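Local coordinates for protein putative NADH dehydrogenase/NAD(P)H nitroreductase (Bacteroides thetaiotaomicron VPI-5482, PDB 3KWK) that binds flavin mononucleotide and probably acts as an NAD(P)H-dependent oxidoreductase of the nitroreductase family, at residues A[17-22]-A[159-164]; A[23-29]-A[77-82]; A[34-38]-A[111-117]; A[54-60]-A[82-88]. All blocks are in the same frame, centred on the assembly; numbering follows the deposited sequence.

Contact 1: A[17-22]-A[159-164]; sequences FERKSV and EQPKQK. With FMN (flavin mononucleotide), chain B.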
# COMPACT_ATOMS: atom_id res chain seq x y z
N PHE A 17 -6.52 -9.77 6.00
CA PHE A 17 -7.91 -10.14 5.70
C PHE A 17 -8.93 -9.48 6.63
O PHE A 17 -10.07 -9.23 6.21
CB PHE A 17 -8.09 -11.66 5.74
CG PHE A 17 -7.20 -12.43 4.77
CD1 PHE A 17 -6.79 -11.90 3.57
CD2 PHE A 17 -6.79 -13.71 5.10
CE1 PHE A 17 -5.96 -12.67 2.70
CE2 PHE A 17 -6.00 -14.46 4.25
CZ PHE A 17 -5.56 -13.90 3.04
N GLU A 18 -8.51 -9.13 7.84
CA GLU A 18 -9.39 -8.59 8.87
C GLU A 18 -9.56 -7.08 8.78
O GLU A 18 -10.57 -6.52 9.21
CB GLU A 18 -8.83 -8.93 10.25
CG GLU A 18 -9.62 -8.41 11.43
CD GLU A 18 -11.08 -8.87 11.46
OE1 GLU A 18 -11.38 -10.00 11.01
OE2 GLU A 18 -11.91 -8.07 11.97
N ARG A 19 -8.57 -6.41 8.20
CA ARG A 19 -8.60 -4.97 8.14
C ARG A 19 -9.88 -4.47 7.45
O ARG A 19 -10.32 -5.03 6.43
CB ARG A 19 -7.37 -4.43 7.39
CG ARG A 19 -7.26 -2.94 7.25
CD ARG A 19 -6.67 -2.43 5.92
NE ARG A 19 -7.46 -2.95 4.79
CZ ARG A 19 -8.65 -2.48 4.41
NH1 ARG A 19 -9.16 -1.37 4.94
NH2 ARG A 19 -9.30 -3.11 3.44
N LYS A 20 -10.47 -3.43 8.02
CA LYS A 20 -11.58 -2.73 7.37
C LYS A 20 -11.56 -1.27 7.71
O LYS A 20 -10.88 -0.87 8.67
CB LYS A 20 -12.94 -3.36 7.70
CG LYS A 20 -13.61 -2.96 9.03
CD LYS A 20 -12.81 -3.38 10.23
CE LYS A 20 -12.87 -4.86 10.58
NZ LYS A 20 -11.88 -5.30 11.65
N SER A 21 -12.30 -0.48 6.93
CA SER A 21 -12.40 0.96 7.18
C SER A 21 -13.33 1.16 8.38
O SER A 21 -14.48 0.66 8.40
CB SER A 21 -12.94 1.68 5.97
OG SER A 21 -11.96 1.75 4.91
N VAL A 22 -12.85 1.86 9.41
CA VAL A 22 -13.69 2.16 10.58
C VAL A 22 -13.84 3.70 10.64
O VAL A 22 -12.82 4.44 10.62
CB VAL A 22 -13.02 1.66 11.86
CG1 VAL A 22 -13.74 2.13 13.11
CG2 VAL A 22 -12.84 0.08 11.84
N GLU A 159 -17.26 -4.36 13.18
CA GLU A 159 -17.94 -4.82 11.96
C GLU A 159 -17.13 -5.90 11.33
O GLU A 159 -15.95 -6.06 11.61
CB GLU A 159 -18.18 -3.66 11.00
CG GLU A 159 -16.95 -2.95 10.52
CD GLU A 159 -17.26 -1.54 10.03
OE1 GLU A 159 -18.24 -1.40 9.25
OE2 GLU A 159 -16.57 -0.59 10.45
N GLN A 160 -17.83 -6.71 10.54
CA GLN A 160 -17.15 -7.69 9.67
C GLN A 160 -16.28 -7.01 8.65
O GLN A 160 -16.65 -5.95 8.13
CB GLN A 160 -18.18 -8.48 8.88
CG GLN A 160 -18.93 -9.47 9.63
CD GLN A 160 -19.80 -10.29 8.71
OE1 GLN A 160 -19.33 -10.77 7.63
NE2 GLN A 160 -21.02 -10.54 9.11
N PRO A 161 -15.14 -7.63 8.35
CA PRO A 161 -14.40 -7.12 7.19
C PRO A 161 -15.14 -7.47 5.90
O PRO A 161 -16.00 -8.37 5.87
CB PRO A 161 -13.08 -7.89 7.26
CG PRO A 161 -13.38 -9.13 7.97
CD PRO A 161 -14.49 -8.81 8.96
N LYS A 162 -14.79 -6.76 4.84
CA LYS A 162 -15.31 -7.06 3.50
C LYS A 162 -14.57 -8.26 2.95
O LYS A 162 -13.35 -8.40 3.13
CB LYS A 162 -15.17 -5.86 2.58
CG LYS A 162 -16.07 -4.70 3.04
CD LYS A 162 -15.85 -3.42 2.31
CE LYS A 162 -16.69 -2.25 2.93
NZ LYS A 162 -16.19 -1.85 4.37
N GLN A 163 -15.33 -9.13 2.28
CA GLN A 163 -14.76 -10.30 1.60
C GLN A 163 -14.72 -9.97 0.11
O GLN A 163 -15.70 -10.06 -0.57
CB GLN A 163 -15.61 -11.52 1.91
CG GLN A 163 -15.47 -11.86 3.39
CD GLN A 163 -16.22 -13.09 3.82
OE1 GLN A 163 -17.38 -13.02 4.19
NE2 GLN A 163 -15.52 -14.23 3.83
N LYS A 164 -13.57 -9.53 -0.38
CA LYS A 164 -13.49 -9.01 -1.73
C LYS A 164 -12.95 -10.01 -2.73
O LYS A 164 -12.85 -9.70 -3.91
CB LYS A 164 -12.60 -7.78 -1.77
CG LYS A 164 -12.91 -6.67 -0.76
CD LYS A 164 -12.09 -5.43 -1.13
CE LYS A 164 -12.31 -4.28 -0.20
NZ LYS A 164 -11.37 -4.33 0.93
N1 FMN B . -13.29 6.45 2.94
C2 FMN B . -13.87 7.59 3.41
O2 FMN B . -14.69 7.51 4.34
N3 FMN B . -13.57 8.82 2.84
C4 FMN B . -12.69 8.96 1.79
O4 FMN B . -12.43 10.11 1.31
C4A FMN B . -12.10 7.79 1.31
N5 FMN B . -11.22 7.84 0.24
C5A FMN B . -10.49 6.73 -0.11
C6 FMN B . -9.49 6.85 -1.09
C7 FMN B . -8.72 5.74 -1.40
C7M FMN B . -7.61 5.82 -2.46
C8 FMN B . -8.93 4.53 -0.78
C8M FMN B . -8.05 3.36 -1.17
C9 FMN B . -9.92 4.40 0.17
C9A FMN B . -10.71 5.51 0.52
N10 FMN B . -11.75 5.41 1.45
C10 FMN B . -12.38 6.54 1.89
C1' FMN B . -12.03 4.11 2.11
C2' FMN B . -12.83 3.20 1.18
O2' FMN B . -14.18 3.65 1.05
C3' FMN B . -12.76 1.73 1.64
O3' FMN B . -11.42 1.24 1.56
C4' FMN B . -13.66 0.79 0.78
O4' FMN B . -15.03 1.13 1.01
C5' FMN B . -13.42 -0.69 1.06
O5' FMN B . -13.73 -0.89 2.43
P FMN B . -12.63 -1.49 3.47
O1P FMN B . -11.48 -0.47 3.59
O2P FMN B . -13.50 -1.59 4.75
O3P FMN B . -12.13 -2.83 2.97
O HOH W 1 -11.64 -10.11 4.28
O HOH W 2 -12.57 -4.96 4.74
O HOH W 3 -16.60 -0.17 6.86
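FMN O3P is gripped from both segments at once: Lys-164 NZ donates to it at 2.6 Å and Arg-19 NH2 at 2.9 Å, while a water held by Arg-19 O and Lys-162 N lies within hydrogen-bonding distance of the same oxygen. This is the phosphate end of the FMN pocket of the nitroreductase fold, built where the turn after helix 11-18 meets the loop before strand 170-172. O1P is held from 17-22 alone, by Arg-19 NH1 and Ser-21 OG, whereas O2P takes the amide of Ser-21 in an almost straight bond (174°) together with Lys-162 NZ of the other segment. Arg-19 presents the edge of its guanidinium, so that its two terminal nitrogens reach different oxygens of one phosphate. Arg-19 NH2 and Lys-164 NZ come within 3.5 Å of each other, an approach that the negative phosphate they share probably makes tolerable; both also donate to backbone carbonyls of the second subunit, Ser-44 O and Ala-45 O respectively.

Behind the phosphate the segments touch by packing, without a direct hydrogen bond. Pro-161 lays CB against the carbonyls of Phe-17 and Glu-18. Lys-20, its CG set between the backbone N and the carbonyl carbon (chi1 83°), runs past Glu-159 in the opposite direction, and its ammonium continues to salt bridges with Glu-18 and with Glu-113 on helix 97-114. A water ties the two backbones together beside Pro-161, donating to Phe-17 O at 2.6 Å and to Lys-162 O at 2.7 Å.

Contact 2: A[23-29]-A[77-82]; sequences RTYLNKG and MLTQAR. With FMN (flavin mononucleotide), chain B.
Gln-80 OE1 accepts a hydrogen bond from Tyr-25 N (3.0 Å, 160° at the hydrogen), the donor tilted 22° from the carbonyl plane. The Gln-80 side chain lies beside that of Thr-24, pointing the same way, with Gln-80 OE1 3.4 Å from Thr-24 CB. At the far end Arg-82 NH2 donates to Asn-27 OD1 at 2.9 Å; the oxygen lies in the guanidinium plane, yet the donor stands well above the plane of the asparagine carbonyl. One face of the same guanidinium covers the backbone at Lys-28 and Gly-29, and a water joins Gly-29 N to Arg-82 NH1.

Apolar contact fills the middle. Tyr-25 meets Met-77, a selenomethionine, at its ring edge, with Tyr-25 CE2 3.9 Å from Met-77 CG, while Ala-81 CB packs near the same ring carbon. Val-120 and Pro-151 lie against this cluster, which seats the two loops against strands 118-123 and 144-153 of the nitroreductase sheet.

Bonds to the flavin lie at the other end. Arg-23 is stretched from CG to NE, which carries NE to FMN O2 (2.7 Å, 171°) and NH2 to FMN N1, a two-pronged grip on the pyrimidine side of the isoalloxazine. Met-77, bent at chi2 and chi3, curls its CE back against Arg-23 CD at 3.7 Å, and that same methyl lies 3.6 Å from FMN O2.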
# COMPACT_ATOMS: atom_id res chain seq x y z
N ARG A 23 -15.09 4.16 10.70
CA ARG A 23 -15.45 5.55 10.62
C ARG A 23 -16.19 6.13 11.82
O ARG A 23 -16.67 7.28 11.79
CB ARG A 23 -16.34 5.77 9.38
CG ARG A 23 -15.69 5.27 8.09
CD ARG A 23 -16.52 5.64 6.87
NE ARG A 23 -15.80 5.35 5.63
CZ ARG A 23 -15.74 4.15 5.04
NH1 ARG A 23 -16.36 3.07 5.50
NH2 ARG A 23 -15.03 4.02 3.95
N THR A 24 -16.26 5.34 12.88
CA THR A 24 -16.80 5.80 14.16
C THR A 24 -15.93 5.24 15.28
O THR A 24 -15.45 4.10 15.20
CB THR A 24 -18.25 5.40 14.38
OG1 THR A 24 -18.36 3.98 14.31
CG2 THR A 24 -19.24 6.09 13.38
N TYR A 25 -15.70 6.05 16.31
CA TYR A 25 -14.74 5.77 17.36
C TYR A 25 -15.32 6.04 18.73
O TYR A 25 -16.12 6.96 18.94
CB TYR A 25 -13.44 6.58 17.20
CG TYR A 25 -13.01 6.64 15.76
CD1 TYR A 25 -12.46 5.54 15.12
CD2 TYR A 25 -13.19 7.83 15.02
CE1 TYR A 25 -12.11 5.58 13.78
CE2 TYR A 25 -12.88 7.86 13.70
CZ TYR A 25 -12.36 6.75 13.05
OH TYR A 25 -12.06 6.85 11.69
N LEU A 26 -14.88 5.24 19.70
CA LEU A 26 -15.20 5.53 21.08
C LEU A 26 -14.50 6.81 21.49
O LEU A 26 -13.46 7.19 20.93
CB LEU A 26 -14.70 4.41 21.97
CG LEU A 26 -15.30 3.02 21.76
CD1 LEU A 26 -14.60 1.97 22.67
CD2 LEU A 26 -16.77 3.07 22.09
N ASN A 27 -15.07 7.46 22.50
CA ASN A 27 -14.50 8.68 23.03
C ASN A 27 -13.45 8.32 24.07
O ASN A 27 -13.70 8.37 25.28
CB ASN A 27 -15.61 9.52 23.67
CG ASN A 27 -15.10 10.84 24.20
OD1 ASN A 27 -14.04 11.32 23.79
ND2 ASN A 27 -15.85 11.43 25.14
N LYS A 28 -12.29 7.90 23.59
CA LYS A 28 -11.20 7.50 24.45
C LYS A 28 -9.91 7.59 23.73
O LYS A 28 -9.86 7.44 22.51
CB LYS A 28 -11.41 6.12 25.03
CG LYS A 28 -11.47 5.07 24.07
CD LYS A 28 -11.52 3.67 24.78
CE LYS A 28 -10.38 3.49 25.77
NZ LYS A 28 -10.10 2.06 26.10
N GLY A 29 -8.84 7.91 24.45
CA GLY A 29 -7.60 8.10 23.81
C GLY A 29 -6.95 6.83 23.35
O GLY A 29 -7.33 5.72 23.74
N MSE A 77 -15.93 12.17 10.05
CA MSE A 77 -15.61 11.44 11.27
C MSE A 77 -14.42 11.99 12.05
O MSE A 77 -14.14 11.58 13.18
CB MSE A 77 -15.42 9.95 10.99
CG MSE A 77 -14.09 9.47 10.37
SE MSE A 77 -13.76 10.15 8.57
CE MSE A 77 -14.92 8.95 7.60
N LEU A 78 -13.67 12.91 11.45
CA LEU A 78 -12.65 13.62 12.23
C LEU A 78 -13.20 14.29 13.51
O LEU A 78 -12.44 14.48 14.43
CB LEU A 78 -11.99 14.69 11.37
CG LEU A 78 -10.96 14.19 10.35
CD1 LEU A 78 -10.62 15.29 9.34
CD2 LEU A 78 -9.69 13.72 11.08
N THR A 79 -14.48 14.66 13.56
CA THR A 79 -15.03 15.31 14.74
C THR A 79 -15.15 14.30 15.89
O THR A 79 -15.23 14.69 17.06
CB THR A 79 -16.39 15.98 14.47
OG1 THR A 79 -17.36 14.99 14.10
CG2 THR A 79 -16.26 17.09 13.42
N GLN A 80 -15.11 13.00 15.60
CA GLN A 80 -15.17 12.03 16.69
C GLN A 80 -13.87 11.28 16.92
O GLN A 80 -13.78 10.40 17.78
CB GLN A 80 -16.38 11.09 16.55
CG GLN A 80 -16.46 10.31 15.32
CD GLN A 80 -17.68 9.41 15.35
OE1 GLN A 80 -17.61 8.34 15.89
NE2 GLN A 80 -18.79 9.85 14.75
N ALA A 81 -12.84 11.64 16.16
CA ALA A 81 -11.51 11.09 16.32
C ALA A 81 -10.71 11.98 17.28
O ALA A 81 -10.81 13.23 17.22
CB ALA A 81 -10.79 11.02 14.90
N ARG A 82 -9.92 11.38 18.15
CA ARG A 82 -8.97 12.13 18.99
C ARG A 82 -7.71 12.53 18.22
O ARG A 82 -7.03 13.44 18.60
CB ARG A 82 -8.48 11.28 20.18
CG ARG A 82 -9.45 10.95 21.22
CD ARG A 82 -9.75 12.14 22.11
NE ARG A 82 -10.74 11.72 23.05
CZ ARG A 82 -10.47 11.32 24.29
NH1 ARG A 82 -9.22 11.32 24.72
NH2 ARG A 82 -11.46 10.94 25.07
N1 FMN B . -13.29 6.45 2.94
C2 FMN B . -13.87 7.59 3.41
O2 FMN B . -14.69 7.51 4.34
N3 FMN B . -13.57 8.82 2.84
C4 FMN B . -12.69 8.96 1.79
O4 FMN B . -12.43 10.11 1.31
C4A FMN B . -12.10 7.79 1.31
N5 FMN B . -11.22 7.84 0.24
C5A FMN B . -10.49 6.73 -0.11
C6 FMN B . -9.49 6.85 -1.09
C7 FMN B . -8.72 5.74 -1.40
C7M FMN B . -7.61 5.82 -2.46
C8 FMN B . -8.93 4.53 -0.78
C8M FMN B . -8.05 3.36 -1.17
C9 FMN B . -9.92 4.40 0.17
C9A FMN B . -10.71 5.51 0.52
N10 FMN B . -11.75 5.41 1.45
C10 FMN B . -12.38 6.54 1.89
C1' FMN B . -12.03 4.11 2.11
C2' FMN B . -12.83 3.20 1.18
O2' FMN B . -14.18 3.65 1.05
C3' FMN B . -12.76 1.73 1.64
O3' FMN B . -11.42 1.24 1.56
C4' FMN B . -13.66 0.79 0.78
O4' FMN B . -15.03 1.13 1.01
C5' FMN B . -13.42 -0.69 1.06
O5' FMN B . -13.73 -0.89 2.43
P FMN B . -12.63 -1.49 3.47
O1P FMN B . -11.48 -0.47 3.59
O2P FMN B . -13.50 -1.59 4.75
O3P FMN B . -12.13 -2.83 2.97
O HOH W 4 -15.72 9.63 19.93
O HOH W 5 -12.47 9.53 19.76
O HOH W 6 -8.93 9.30 27.03

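Contact 3: A[34-38]-A[111-117]; sequences KIDLM and AAESMGL
Met-115, a selenomethionine, slides its side chain past that of Lys-34 in the opposite direction, with SE 3.8 Å from Lys-34 CG. It does so from within the Schellman motif that ends helix 97-114, just before Gly-116 at positive phi, and so packs the end of that helix against helix 32-43 in the nitroreductase fold. Lys-34 is extended beyond CG, and this length carries its ammonium across to the loop: Lys-34 NZ donates to Met-115 O at 2.7 Å, tilted 17° from the carbonyl plane, with Tyr-154 OH as a second partner. An alanine here is likely to leave the Met-115 carbonyl without its ammonium donor and to remove the CG that packs on the selenium.

The bend at chi3 of Met-115 (-78°) turns CE inward, to within 3.6 Å of CG of Met-38, also a selenomethionine, while Leu-37 CD1 meets the Met-115 selenium from a side chain running at about a right angle. The small alanines let the helices come close, the CA atoms of Met-38 and Ala-111 being 5.4 Å apart. Deeper in, Met-38 lays its chain along three neighbours: CG against Ala-111 CB, CE against Ala-112 CB, and SE 3.9 Å from Leu-117 CD1.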
# COMPACT_ATOMS: atom_id res chain seq x y z
N LYS A 34 1.10 2.86 20.68
CA LYS A 34 0.39 2.41 19.47
C LYS A 34 0.60 3.40 18.31
O LYS A 34 0.82 3.01 17.14
CB LYS A 34 -1.08 2.14 19.75
CG LYS A 34 -1.28 0.92 20.66
CD LYS A 34 -2.73 0.55 20.86
CE LYS A 34 -2.87 -0.67 21.73
NZ LYS A 34 -4.27 -1.24 21.70
N ILE A 35 0.47 4.69 18.60
CA ILE A 35 0.69 5.70 17.58
C ILE A 35 2.11 5.61 17.02
O ILE A 35 2.32 5.67 15.81
CB ILE A 35 0.39 7.13 18.11
CG1 ILE A 35 -1.08 7.22 18.53
CG2 ILE A 35 0.61 8.16 17.00
CD1 ILE A 35 -1.50 8.49 19.27
N ASP A 36 3.08 5.45 17.93
CA ASP A 36 4.49 5.33 17.52
C ASP A 36 4.72 4.14 16.59
O ASP A 36 5.39 4.27 15.57
CB ASP A 36 5.41 5.25 18.74
CG ASP A 36 5.38 6.51 19.65
OD1 ASP A 36 5.01 7.60 19.17
OD2 ASP A 36 5.76 6.41 20.88
N LEU A 37 4.09 3.01 16.91
CA LEU A 37 4.21 1.81 16.09
C LEU A 37 3.52 1.95 14.73
O LEU A 37 3.99 1.43 13.73
CB LEU A 37 3.71 0.59 16.87
CG LEU A 37 4.70 0.05 17.92
CD1 LEU A 37 3.98 -0.88 18.94
CD2 LEU A 37 5.85 -0.70 17.24
N MSE A 38 2.39 2.65 14.70
CA MSE A 38 1.73 2.94 13.39
C MSE A 38 2.70 3.73 12.50
O MSE A 38 2.81 3.46 11.31
CB MSE A 38 0.42 3.71 13.62
CG MSE A 38 -0.62 2.86 14.20
SE MSE A 38 -2.20 3.92 14.81
CE MSE A 38 -2.65 4.37 13.12
N ALA A 111 -1.32 -1.78 10.69
CA ALA A 111 -0.83 -1.62 12.03
C ALA A 111 -1.96 -1.30 13.01
O ALA A 111 -2.07 -1.92 14.08
CB ALA A 111 0.29 -0.49 12.06
N ALA A 112 -2.81 -0.35 12.63
CA ALA A 112 -3.98 0.01 13.43
C ALA A 112 -4.84 -1.22 13.74
O ALA A 112 -5.15 -1.50 14.89
CB ALA A 112 -4.78 1.13 12.73
N GLU A 113 -5.19 -1.96 12.69
CA GLU A 113 -6.00 -3.15 12.85
C GLU A 113 -5.38 -4.15 13.83
O GLU A 113 -6.07 -4.74 14.68
CB GLU A 113 -6.24 -3.81 11.52
CG GLU A 113 -7.13 -5.07 11.55
CD GLU A 113 -8.59 -4.78 11.86
OE1 GLU A 113 -9.13 -3.87 11.24
OE2 GLU A 113 -9.14 -5.47 12.71
N SER A 114 -4.07 -4.33 13.72
CA SER A 114 -3.36 -5.34 14.52
C SER A 114 -3.30 -5.04 16.02
O SER A 114 -3.03 -5.91 16.80
CB SER A 114 -1.90 -5.53 14.03
OG SER A 114 -1.04 -4.44 14.39
N MSE A 115 -3.54 -3.78 16.39
CA MSE A 115 -3.48 -3.29 17.76
C MSE A 115 -4.87 -2.90 18.28
O MSE A 115 -5.02 -2.16 19.23
CB MSE A 115 -2.51 -2.10 17.86
CG MSE A 115 -1.05 -2.54 17.52
SE MSE A 115 0.21 -1.13 17.78
CE MSE A 115 -0.14 -0.15 16.20
N GLY A 116 -5.90 -3.48 17.66
CA GLY A 116 -7.25 -3.31 18.15
C GLY A 116 -7.87 -1.95 17.87
O GLY A 116 -8.90 -1.61 18.44
N LEU A 117 -7.25 -1.19 16.98
CA LEU A 117 -7.73 0.11 16.58
C LEU A 117 -8.50 0.02 15.28
O LEU A 117 -8.51 -1.02 14.59
CB LEU A 117 -6.54 1.10 16.45
CG LEU A 117 -5.77 1.35 17.76
CD1 LEU A 117 -4.44 2.09 17.45
CD2 LEU A 117 -6.62 2.10 18.81

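Contact 4: A[54-60]-A[82-88]; sequences WEFVVVS and RNAIIVC
Six backbone hydrogen bonds join strands 54-59 and 83-88, two for each of the pairs Glu-55 with Cys-88, Val-57 with Ile-86 and Val-59 with Ala-84. Among the straightest is Val-59 N to Ala-84 O (2.8 Å, 176°). The bond from Glu-55 N to Cys-88 O is differently placed, its donor 43° out of the carbonyl plane. Between these pairs lie the non-hydrogen-bonded ones, Phe-56 with Val-87 and Val-58 with Ile-85, where CA-H...O contacts such as Phe-56 CA to Ile-86 O (3.4 Å) help to close the seam. This is regular antiparallel pairing in the central sheet of the nitroreductase fold.

Two faces carry the packing. On one, Phe-56 lies alongside Val-87, Phe-56 CE1 to Val-87 CG1 4.0 Å, and its CD1 touches Ile-85 CG2; Leu-39 and Met-43 of helix 32-43 cover it. A serine in place of Phe-56 would probably open a gap between Ile-85, Val-87 and that helix. On the other face Val-57 CB meets Ile-86 CB at 4.1 Å. There Val-59 CG2 rests on Ile-86 CD1, under Met-68 of helix 62-71.

Strand 54-59 uses its outer edge, at Phe-56 to Val-58, for a parallel strand of the second subunit, and Glu-55 turns its carboxylate to Lys-169 and His-171 of that subunit. The chemistry thus implies backbone pairing within the subunit and across the dimer, while mainly apolar side chains cover both faces.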
# COMPACT_ATOMS: atom_id res chain seq x y z
N TRP A 54 8.17 10.06 2.25
CA TRP A 54 7.06 10.28 3.18
C TRP A 54 7.34 11.26 4.30
O TRP A 54 8.47 11.36 4.78
CB TRP A 54 6.56 8.97 3.75
CG TRP A 54 7.66 8.04 4.12
CD1 TRP A 54 8.57 8.21 5.09
CD2 TRP A 54 8.00 6.84 3.44
NE1 TRP A 54 9.46 7.17 5.11
CE2 TRP A 54 9.15 6.33 4.07
CE3 TRP A 54 7.47 6.15 2.34
CZ2 TRP A 54 9.73 5.10 3.69
CZ3 TRP A 54 8.05 4.96 1.97
CH2 TRP A 54 9.19 4.48 2.61
N GLU A 55 6.31 11.99 4.67
CA GLU A 55 6.26 12.88 5.82
C GLU A 55 4.92 12.66 6.50
O GLU A 55 3.89 12.64 5.81
CB GLU A 55 6.42 14.36 5.36
CG GLU A 55 7.75 14.68 4.63
CD GLU A 55 8.99 14.69 5.51
OE1 GLU A 55 8.92 14.74 6.75
OE2 GLU A 55 10.09 14.63 4.90
N PHE A 56 4.91 12.52 7.83
CA PHE A 56 3.66 12.26 8.54
C PHE A 56 3.35 13.39 9.50
O PHE A 56 4.22 13.81 10.28
CB PHE A 56 3.77 10.96 9.34
CG PHE A 56 4.19 9.79 8.49
CD1 PHE A 56 3.24 9.09 7.76
CD2 PHE A 56 5.53 9.45 8.36
CE1 PHE A 56 3.62 8.03 6.95
CE2 PHE A 56 5.90 8.41 7.53
CZ PHE A 56 4.96 7.70 6.84
N VAL A 57 2.13 13.89 9.45
CA VAL A 57 1.68 14.91 10.42
C VAL A 57 0.69 14.20 11.34
O VAL A 57 -0.35 13.74 10.90
CB VAL A 57 1.08 16.16 9.79
CG1 VAL A 57 0.71 17.24 10.82
CG2 VAL A 57 2.00 16.75 8.71
N VAL A 58 1.03 14.13 12.62
CA VAL A 58 0.16 13.57 13.63
C VAL A 58 -0.65 14.72 14.20
O VAL A 58 -0.07 15.62 14.77
CB VAL A 58 0.97 12.90 14.77
CG1 VAL A 58 -0.03 12.38 15.85
CG2 VAL A 58 1.90 11.82 14.16
N VAL A 59 -1.96 14.70 14.00
CA VAL A 59 -2.81 15.82 14.40
C VAL A 59 -3.63 15.39 15.63
O VAL A 59 -4.44 14.46 15.55
CB VAL A 59 -3.75 16.30 13.29
CG1 VAL A 59 -4.64 17.45 13.79
CG2 VAL A 59 -2.95 16.78 12.02
N SER A 60 -3.43 16.10 16.74
CA SER A 60 -4.16 15.86 17.98
C SER A 60 -4.89 17.10 18.47
O SER A 60 -5.53 17.06 19.54
CB SER A 60 -3.16 15.43 19.05
OG SER A 60 -2.17 16.44 19.20
N ARG A 82 -9.92 11.38 18.15
CA ARG A 82 -8.97 12.13 18.99
C ARG A 82 -7.71 12.53 18.22
O ARG A 82 -7.03 13.44 18.60
CB ARG A 82 -8.48 11.28 20.18
CG ARG A 82 -9.45 10.95 21.22
CD ARG A 82 -9.75 12.14 22.11
NE ARG A 82 -10.74 11.72 23.05
CZ ARG A 82 -10.47 11.32 24.29
NH1 ARG A 82 -9.22 11.32 24.72
NH2 ARG A 82 -11.46 10.94 25.07
N ASN A 83 -7.37 11.76 17.18
CA ASN A 83 -6.16 11.95 16.42
C ASN A 83 -6.33 11.50 14.96
O ASN A 83 -7.20 10.67 14.63
CB ASN A 83 -4.96 11.10 16.95
CG ASN A 83 -4.74 11.20 18.44
OD1 ASN A 83 -4.01 12.08 18.91
ND2 ASN A 83 -5.35 10.29 19.18
N ALA A 84 -5.45 12.01 14.10
CA ALA A 84 -5.37 11.57 12.71
C ALA A 84 -3.91 11.62 12.29
O ALA A 84 -3.15 12.42 12.86
CB ALA A 84 -6.20 12.49 11.79
N ILE A 85 -3.51 10.71 11.41
CA ILE A 85 -2.20 10.81 10.76
C ILE A 85 -2.43 11.25 9.34
O ILE A 85 -3.22 10.63 8.60
CB ILE A 85 -1.45 9.46 10.78
CG1 ILE A 85 -1.13 9.09 12.23
CG2 ILE A 85 -0.14 9.55 9.94
CD1 ILE A 85 -0.58 7.67 12.40
N ILE A 86 -1.75 12.33 8.95
CA ILE A 86 -1.78 12.83 7.59
C ILE A 86 -0.55 12.32 6.87
O ILE A 86 0.57 12.63 7.26
CB ILE A 86 -1.87 14.35 7.54
CG1 ILE A 86 -3.03 14.84 8.43
CG2 ILE A 86 -2.04 14.82 6.07
CD1 ILE A 86 -3.37 16.29 8.20
N VAL A 87 -0.76 11.47 5.87
CA VAL A 87 0.35 10.89 5.10
C VAL A 87 0.65 11.79 3.93
O VAL A 87 -0.24 12.01 3.07
CB VAL A 87 0.06 9.44 4.60
CG1 VAL A 87 1.25 8.91 3.79
CG2 VAL A 87 -0.37 8.50 5.80
N CYS A 88 1.86 12.33 3.87
CA CYS A 88 2.26 13.26 2.83
C CYS A 88 3.49 12.74 2.14
O CYS A 88 4.22 11.93 2.68
CB CYS A 88 2.62 14.63 3.41
SG CYS A 88 1.36 15.35 4.46

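In the fold
Taken together, the four contacts lead from the cofactor to the sheet. Contacts 1 and 2 adjoin in sequence, their centres 19 Å apart, and hold opposite ends of the same FMN: phosphate and flavin ring. Contact 3 joins helices 32-43 and 97-114 and meets contact 1 through the salt bridge of Lys-20 with Glu-113. Contact 4 pairs the edge strand 54-59 with 83-90 and shares Arg-82 with contact 2; the centres of contacts 3 and 4 are 14 Å apart, and Ile-85 touches Met-38. Along the chain, contact 1 spans the other three, contact 2 interleaves with contacts 3 and 4, and contact 4 falls between the two segments of contact 3. Contacts 1, 3 and 4 also reach the second subunit.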